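Local coordinates for KmHsv2 (Kluyveromyces marxianus, PDB 3VU4), which is a PROPPIN-family beta-propeller protein that probably binds phosphoinositides at membranes, as its Atg18 relatives do in autophagy, at residues 68-73 with 108-113; 75-78 with 83-86. All coordinates share one frame; numbering follows the deposited sequence.

Interaction 1: 68-73 with 108-113; sequences HRTNYV and LSREFI. With SO4 (sulfate ion), chain I.
His68 CD2 lies against one face of the Arg110 guanidinium, near its rim, the two planes only 19° apart. The overlap is partial. His68 CD2 is 3.6 Å from Arg110 NE, while NE2 of the ring points to a sulfate ion. The Arg110 chain is extended from CG to NE, which carries its flat end across to the 68-73 segment. There Arg110 NH1 passes Thr70 CG2 at 3.9 Å. The sulfate joins the two segments, which share no direct hydrogen bond. Its O3 lies in the plane of the His68 ring, at the edge, and accepts from His68 NE2 at 2.8 Å. The same oxygen accepts from the backbone N of Arg110, also at 2.8 Å and nearly straight (165°). Each segment contains the turn between the first two strands of its beta-propeller blade, and the two blades are adjacent, so the contact bridges neighbouring blades at the surface. Each turn is braced by a hydroxyl. Thr70 OG1 takes the N-H of Tyr72 at 3.0 Å in an ST turn and also bonds to Leu67 O. Ser109 OG takes the N-H of Phe112 at 2.8 Å in an ST motif. The sulfate probably comes from the crystallisation liquor. Its negative charge would be expected to ease the close approach of the arginine and the histidine.

Interaction 2: 75-78 with 83-86; sequences FVTG and VHIW
One face of the Phe75 ring is turned to the neighbouring strand and has the carbonyl oxygen of His84 over it. On this side the ring also meets two side chains. Its CE1 touches His84 CB at 3.3 Å, and its CE2 approaches Trp86 CB at 3.5 Å. The His84 ring is tilted by 26° from the phenyl ring but is slid well aside, with centroids 5.3 Å apart, so the two barely overlap. The Trp86 indole is more oblique, its five-membered ring at 49° to the phenyl plane. Phe75 CZ reaches its six-membered ring at CE3, 3.8 Å away. The three residues form an aromatic cluster. Phe75 CG stands between its own backbone N and carbonyl carbon (chi1 55°), which brings the ring across toward the strand of His84 and Trp86. Met58 and Leu61 also pack on Phe75. Beneath the rings is an antiparallel hydrogen-bonded pair, Phe75 with His84. Phe75 N donates to His84 O at 3.0 Å, and His84 N donates to Phe75 O at 2.8 Å. These bonds belong to the hairpin of strands 72-76 and 82-87, the two middle strands of a four-stranded propeller blade. Away from the cluster, Val76 CG2 meets Val83 CG2 at 4.1 Å. The backbone pair sets the register of the hairpin. His84 ND1 is hydrogen-bonded to Asp93 on the next strand, which would help fix the rotation of the imidazole beside Phe75. The acidic partner may also favour a protonated histidine.

In the fold
Interaction 1 is a surface contact between blades, whereas interaction 2 is partly buried and lies within one blade. Their centres are about 14 Å apart. Both use strand 72-76: interaction 1 takes its start and the turn before it, interaction 2 its end. Val73 O probably accepts a hydrogen bond from Trp86 N, so the hairpin ladder runs from one contact to the other. Ile113 CD1 also packs on Ile85 CD1 at 3.5 Å, joining the next blade to the same hairpin. The chemistry follows the setting. At the turns, a histidine ring and a backbone N-H hold a bound anion beside an arginine; inside the blade, mostly apolar and aromatic side chains pack beside paired backbones.

Interaction 1: 68-73 with 108-113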
ATOM      1  N   HIS A  68       7.978  10.752   4.857  1.00 55.19           N
ATOM      2  CA  HIS A  68       7.061  11.885   4.821  1.00 56.74           C
ATOM      3  C   HIS A  68       7.454  12.861   3.719  1.00 57.37           C
ATOM      4  O   HIS A  68       7.435  12.510   2.536  1.00 58.18           O
ATOM      5  CB  HIS A  68       7.054  12.581   6.179  1.00 57.74           C
ATOM      6  CG  HIS A  68       6.636  11.680   7.297  1.00 60.15           C
ATOM      7  ND1 HIS A  68       5.436  11.005   7.289  1.00 60.62           N
ATOM      8  CD2 HIS A  68       7.269  11.312   8.435  1.00 61.56           C
ATOM      9  CE1 HIS A  68       5.347  10.258   8.374  1.00 61.03           C
ATOM     10  NE2 HIS A  68       6.445  10.423   9.086  1.00 61.34           N
ATOM     11  N   ARG A  69       7.803  14.082   4.104  1.00 56.10           N
ATOM     12  CA  ARG A  69       8.212  15.084   3.135  1.00 55.86           C
ATOM     13  C   ARG A  69       9.555  15.661   3.542  1.00 55.93           C
ATOM     14  O   ARG A  69       9.937  16.744   3.098  1.00 55.83           O
ATOM     15  CB  ARG A  69       7.163  16.192   3.038  1.00 56.44           C
ATOM     16  CG  ARG A  69       5.988  15.854   2.126  1.00 56.65           C
ATOM     17  CD  ARG A  69       4.917  16.938   2.174  1.00 57.28           C
ATOM     18  NE  ARG A  69       3.916  16.792   1.119  1.00 57.32           N
ATOM     19  CZ  ARG A  69       4.173  16.916  -0.183  1.00 58.39           C
ATOM     20  NH1 ARG A  69       5.404  17.187  -0.603  1.00 56.04           N
ATOM     21  NH2 ARG A  69       3.194  16.777  -1.070  1.00 58.05           N
ATOM     22  N   THR A  70      10.271  14.918   4.380  1.00 55.80           N
ATOM     23  CA  THR A  70      11.577  15.336   4.871  1.00 56.43           C
ATOM     24  C   THR A  70      12.655  15.261   3.792  1.00 58.88           C
ATOM     25  O   THR A  70      12.368  15.019   2.619  1.00 59.99           O
ATOM     26  CB  THR A  70      12.020  14.466   6.044  1.00 54.98           C
ATOM     27  OG1 THR A  70      12.455  13.190   5.555  1.00 54.98           O
ATOM     28  CG2 THR A  70      10.865  14.265   7.009  1.00 52.92           C
ATOM     29  N   ASN A  71      13.903  15.463   4.199  1.00 61.15           N
ATOM     30  CA  ASN A  71      15.021  15.421   3.270  1.00 62.29           C
ATOM     31  C   ASN A  71      15.669  14.045   3.325  1.00 61.90           C
ATOM     32  O   ASN A  71      16.744  13.836   2.774  1.00 61.12           O
ATOM     33  CB  ASN A  71      16.051  16.485   3.645  1.00 66.15           C
ATOM     34  CG  ASN A  71      15.408  17.803   4.039  1.00 71.46           C
ATOM     35  OD1 ASN A  71      14.508  18.300   3.353  1.00 74.01           O
ATOM     36  ND2 ASN A  71      15.871  18.382   5.150  1.00 72.83           N
ATOM     37  N   TYR A  72      15.010  13.105   3.992  1.00 61.03           N
ATOM     38  CA  TYR A  72      15.561  11.766   4.112  1.00 61.72           C
ATOM     39  C   TYR A  72      14.900  10.725   3.224  1.00 60.09           C
ATOM     40  O   TYR A  72      13.684  10.714   3.038  1.00 60.92           O
ATOM     41  CB  TYR A  72      15.496  11.298   5.564  1.00 64.52           C
ATOM     42  CG  TYR A  72      16.338  12.128   6.499  1.00 68.54           C
ATOM     43  CD1 TYR A  72      17.729  12.174   6.364  1.00 68.90           C
ATOM     44  CD2 TYR A  72      15.748  12.877   7.520  1.00 69.56           C
ATOM     45  CE1 TYR A  72      18.512  12.945   7.227  1.00 70.38           C
ATOM     46  CE2 TYR A  72      16.520  13.652   8.386  1.00 70.77           C
ATOM     47  CZ  TYR A  72      17.899  13.682   8.234  1.00 70.33           C
ATOM     48  OH  TYR A  72      18.657  14.445   9.093  1.00 71.36           O
ATOM     49  N   VAL A  73      15.729   9.849   2.677  1.00 57.04           N
ATOM     50  CA  VAL A  73      15.272   8.774   1.826  1.00 55.73           C
ATOM     51  C   VAL A  73      16.150   7.588   2.188  1.00 55.07           C
ATOM     52  O   VAL A  73      17.221   7.759   2.760  1.00 55.98           O
ATOM     53  CB  VAL A  73      15.459   9.111   0.329  1.00 55.81           C
ATOM     54  CG1 VAL A  73      14.658  10.343  -0.037  1.00 55.14           C
ATOM     55  CG2 VAL A  73      16.921   9.342   0.028  1.00 57.52           C
ATOM     56  N   LEU A 108       9.722   3.180   6.926  1.00 47.70           N
ATOM     57  CA  LEU A 108      10.301   4.299   7.662  1.00 49.91           C
ATOM     58  C   LEU A 108       9.269   5.140   8.417  1.00 52.44           C
ATOM     59  O   LEU A 108       8.155   5.360   7.941  1.00 52.28           O
ATOM     60  CB  LEU A 108      11.050   5.221   6.695  1.00 49.18           C
ATOM     61  CG  LEU A 108      12.152   4.630   5.817  1.00 49.13           C
ATOM     62  CD1 LEU A 108      12.480   5.602   4.695  1.00 47.89           C
ATOM     63  CD2 LEU A 108      13.377   4.337   6.656  1.00 49.07           C
ATOM     64  N   SER A 109       9.657   5.606   9.602  1.00 55.52           N
ATOM     65  CA  SER A 109       8.819   6.474  10.426  1.00 58.55           C
ATOM     66  C   SER A 109       9.808   7.395  11.133  1.00 61.47           C
ATOM     67  O   SER A 109      10.999   7.089  11.176  1.00 62.89           O
ATOM     68  CB  SER A 109       8.001   5.669  11.440  1.00 57.56           C
ATOM     69  OG  SER A 109       8.793   5.195  12.508  1.00 59.27           O
ATOM     70  N   ARG A 110       9.343   8.518  11.671  1.00 64.20           N
ATOM     71  CA  ARG A 110      10.257   9.442  12.343  1.00 66.97           C
ATOM     72  C   ARG A 110      10.964   8.758  13.513  1.00 67.27           C
ATOM     73  O   ARG A 110      11.952   9.267  14.034  1.00 67.70           O
ATOM     74  CB  ARG A 110       9.503  10.682  12.849  1.00 69.50           C
ATOM     75  CG  ARG A 110       8.850  11.539  11.756  1.00 72.70           C
ATOM     76  CD  ARG A 110       7.987  12.656  12.358  1.00 73.53           C
ATOM     77  NE  ARG A 110       7.203  13.382  11.355  1.00 73.52           N
ATOM     78  CZ  ARG A 110       7.711  14.238  10.471  1.00 74.44           C
ATOM     79  NH1 ARG A 110       9.016  14.486  10.457  1.00 74.87           N
ATOM     80  NH2 ARG A 110       6.914  14.845   9.599  1.00 73.25           N
ATOM     81  N   GLU A 111      10.470   7.587  13.901  1.00 67.10           N
ATOM     82  CA  GLU A 111      11.036   6.849  15.023  1.00 67.13           C
ATOM     83  C   GLU A 111      11.811   5.591  14.651  1.00 66.16           C
ATOM     84  O   GLU A 111      12.902   5.347  15.169  1.00 66.07           O
ATOM     85  CB  GLU A 111       9.921   6.422  15.967  1.00 69.77           C
ATOM     86  CG  GLU A 111       8.801   7.418  16.119  1.00 73.46           C
ATOM     87  CD  GLU A 111       8.749   7.986  17.513  1.00 75.60           C
ATOM     88  OE1 GLU A 111       9.600   8.849  17.825  1.00 76.61           O
ATOM     89  OE2 GLU A 111       7.868   7.556  18.296  1.00 76.86           O
ATOM     90  N   PHE A 112      11.232   4.790  13.760  1.00 63.93           N
ATOM     91  CA  PHE A 112      11.833   3.520  13.373  1.00 61.57           C
ATOM     92  C   PHE A 112      12.175   3.324  11.903  1.00 58.85           C
ATOM     93  O   PHE A 112      11.752   4.084  11.030  1.00 58.70           O
ATOM     94  CB  PHE A 112      10.893   2.391  13.773  1.00 62.17           C
ATOM     95  CG  PHE A 112      10.205   2.616  15.074  1.00 64.43           C
ATOM     96  CD1 PHE A 112      10.826   2.282  16.268  1.00 65.04           C
ATOM     97  CD2 PHE A 112       8.931   3.170  15.108  1.00 65.79           C
ATOM     98  CE1 PHE A 112      10.186   2.493  17.484  1.00 65.85           C
ATOM     99  CE2 PHE A 112       8.281   3.386  16.318  1.00 67.22           C
ATOM    100  CZ  PHE A 112       8.911   3.046  17.510  1.00 66.63           C
ATOM    101  N   ILE A 113      12.955   2.272  11.664  1.00 54.26           N
ATOM    102  CA  ILE A 113      13.352   1.847  10.334  1.00 50.09           C
ATOM    103  C   ILE A 113      13.104   0.343  10.359  1.00 48.99           C
ATOM    104  O   ILE A 113      13.893  -0.404  10.934  1.00 49.09           O
ATOM    105  CB  ILE A 113      14.845   2.083  10.048  1.00 47.56           C
ATOM    106  CG1 ILE A 113      15.172   3.573  10.127  1.00 46.93           C
ATOM    107  CG2 ILE A 113      15.185   1.566   8.658  1.00 44.78           C
ATOM    108  CD1 ILE A 113      16.621   3.902   9.791  1.00 44.09           C
TER
HETATM  109  S   SO4 I 407       5.846   8.959  12.529  0.50 65.05           S
HETATM  110  O1  SO4 I 407       6.506  10.027  13.300  0.50 64.30           O
HETATM  111  O2  SO4 I 407       4.480   9.384  12.174  0.50 65.47           O
HETATM  112  O3  SO4 I 407       6.601   8.698  11.294  0.50 64.61           O
HETATM  113  O4  SO4 I 407       5.792   7.731  13.343  0.50 64.68           O

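Interaction 2: 75-78 with 83-86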
ATOM      1  N   PHE A  75      17.647   3.745   0.612  1.00 52.71           N
ATOM      2  CA  PHE A  75      17.782   2.950  -0.600  1.00 52.49           C
ATOM      3  C   PHE A  75      18.807   1.832  -0.495  1.00 53.31           C
ATOM      4  O   PHE A  75      19.651   1.820   0.403  1.00 53.18           O
ATOM      5  CB  PHE A  75      18.098   3.847  -1.805  1.00 53.07           C
ATOM      6  CG  PHE A  75      19.312   4.717  -1.631  1.00 52.19           C
ATOM      7  CD1 PHE A  75      20.580   4.158  -1.518  1.00 50.96           C
ATOM      8  CD2 PHE A  75      19.188   6.106  -1.619  1.00 52.93           C
ATOM      9  CE1 PHE A  75      21.707   4.969  -1.401  1.00 50.46           C
ATOM     10  CE2 PHE A  75      20.312   6.928  -1.501  1.00 50.86           C
ATOM     11  CZ  PHE A  75      21.570   6.359  -1.395  1.00 49.87           C
ATOM     12  N   VAL A  76      18.690   0.873  -1.405  1.00 53.78           N
ATOM     13  CA  VAL A  76      19.592  -0.263  -1.475  1.00 55.11           C
ATOM     14  C   VAL A  76      20.199  -0.156  -2.863  1.00 58.31           C
ATOM     15  O   VAL A  76      19.507   0.202  -3.815  1.00 60.12           O
ATOM     16  CB  VAL A  76      18.834  -1.603  -1.359  1.00 53.77           C
ATOM     17  CG1 VAL A  76      19.788  -2.771  -1.563  1.00 52.82           C
ATOM     18  CG2 VAL A  76      18.171  -1.706  -0.006  1.00 53.00           C
ATOM     19  N   THR A  77      21.487  -0.451  -2.983  1.00 60.79           N
ATOM     20  CA  THR A  77      22.150  -0.357  -4.277  1.00 61.64           C
ATOM     21  C   THR A  77      22.636  -1.720  -4.743  1.00 62.63           C
ATOM     22  O   THR A  77      21.857  -2.677  -4.802  1.00 62.21           O
ATOM     23  CB  THR A  77      23.343   0.605  -4.209  1.00 61.28           C
ATOM     24  OG1 THR A  77      24.304   0.099  -3.275  1.00 63.81           O
ATOM     25  CG2 THR A  77      22.887   1.990  -3.762  1.00 60.02           C
ATOM     26  N   GLY A  78      23.921  -1.802  -5.078  1.00 63.62           N
ATOM     27  CA  GLY A  78      24.484  -3.054  -5.540  1.00 63.82           C
ATOM     28  C   GLY A  78      24.415  -4.081  -4.435  1.00 64.39           C
ATOM     29  O   GLY A  78      23.845  -5.162  -4.605  1.00 64.24           O
ATOM     30  N   VAL A  83      21.216  -0.923   3.716  1.00 54.24           N
ATOM     31  CA  VAL A  83      20.192   0.101   3.570  1.00 54.57           C
ATOM     32  C   VAL A  83      20.792   1.464   3.901  1.00 55.85           C
ATOM     33  O   VAL A  83      21.208   1.715   5.032  1.00 56.59           O
ATOM     34  CB  VAL A  83      18.996  -0.164   4.508  1.00 53.99           C
ATOM     35  CG1 VAL A  83      18.029   1.007   4.460  1.00 54.19           C
ATOM     36  CG2 VAL A  83      18.293  -1.455   4.106  1.00 54.24           C
ATOM     37  N   HIS A  84      20.833   2.343   2.910  1.00 56.01           N
ATOM     38  CA  HIS A  84      21.402   3.666   3.100  1.00 55.62           C
ATOM     39  C   HIS A  84      20.368   4.709   3.478  1.00 56.72           C
ATOM     40  O   HIS A  84      19.379   4.888   2.771  1.00 56.33           O
ATOM     41  CB  HIS A  84      22.079   4.147   1.817  1.00 55.55           C
ATOM     42  CG  HIS A  84      23.205   3.281   1.350  1.00 56.91           C
ATOM     43  ND1 HIS A  84      24.513   3.715   1.325  1.00 57.83           N
ATOM     44  CD2 HIS A  84      23.214   2.029   0.832  1.00 57.82           C
ATOM     45  CE1 HIS A  84      25.279   2.772   0.808  1.00 57.92           C
ATOM     46  NE2 HIS A  84      24.514   1.739   0.500  1.00 59.00           N
ATOM     47  N   ILE A  85      20.589   5.397   4.592  1.00 57.29           N
ATOM     48  CA  ILE A  85      19.694   6.477   4.976  1.00 58.59           C
ATOM     49  C   ILE A  85      20.432   7.661   4.363  1.00 60.30           C
ATOM     50  O   ILE A  85      21.563   7.943   4.742  1.00 60.63           O
ATOM     51  CB  ILE A  85      19.608   6.644   6.494  1.00 57.69           C
ATOM     52  CG1 ILE A  85      19.233   5.307   7.139  1.00 57.44           C
ATOM     53  CG2 ILE A  85      18.564   7.702   6.837  1.00 57.13           C
ATOM     54  CD1 ILE A  85      17.901   4.755   6.685  1.00 56.57           C
ATOM     55  N   TRP A  86      19.803   8.332   3.403  1.00 62.60           N
ATOM     56  CA  TRP A  86      20.432   9.445   2.691  1.00 64.11           C
ATOM     57  C   TRP A  86      19.734  10.786   2.871  1.00 65.99           C
ATOM     58  O   TRP A  86      18.517  10.847   3.040  1.00 66.54           O
ATOM     59  CB  TRP A  86      20.517   9.068   1.207  1.00 63.07           C
ATOM     60  CG  TRP A  86      20.895  10.147   0.237  1.00 62.87           C
ATOM     61  CD1 TRP A  86      20.084  11.132  -0.260  1.00 63.52           C
ATOM     62  CD2 TRP A  86      22.145  10.273  -0.451  1.00 62.50           C
ATOM     63  NE1 TRP A  86      20.751  11.857  -1.222  1.00 63.25           N
ATOM     64  CE2 TRP A  86      22.017  11.353  -1.356  1.00 63.00           C
ATOM     65  CE3 TRP A  86      23.361   9.582  -0.389  1.00 62.92           C
ATOM     66  CZ2 TRP A  86      23.062  11.747  -2.201  1.00 63.52           C
ATOM     67  CZ3 TRP A  86      24.400   9.977  -1.228  1.00 63.71           C
ATOM     68  CH2 TRP A  86      24.242  11.053  -2.120  1.00 63.56           C
TER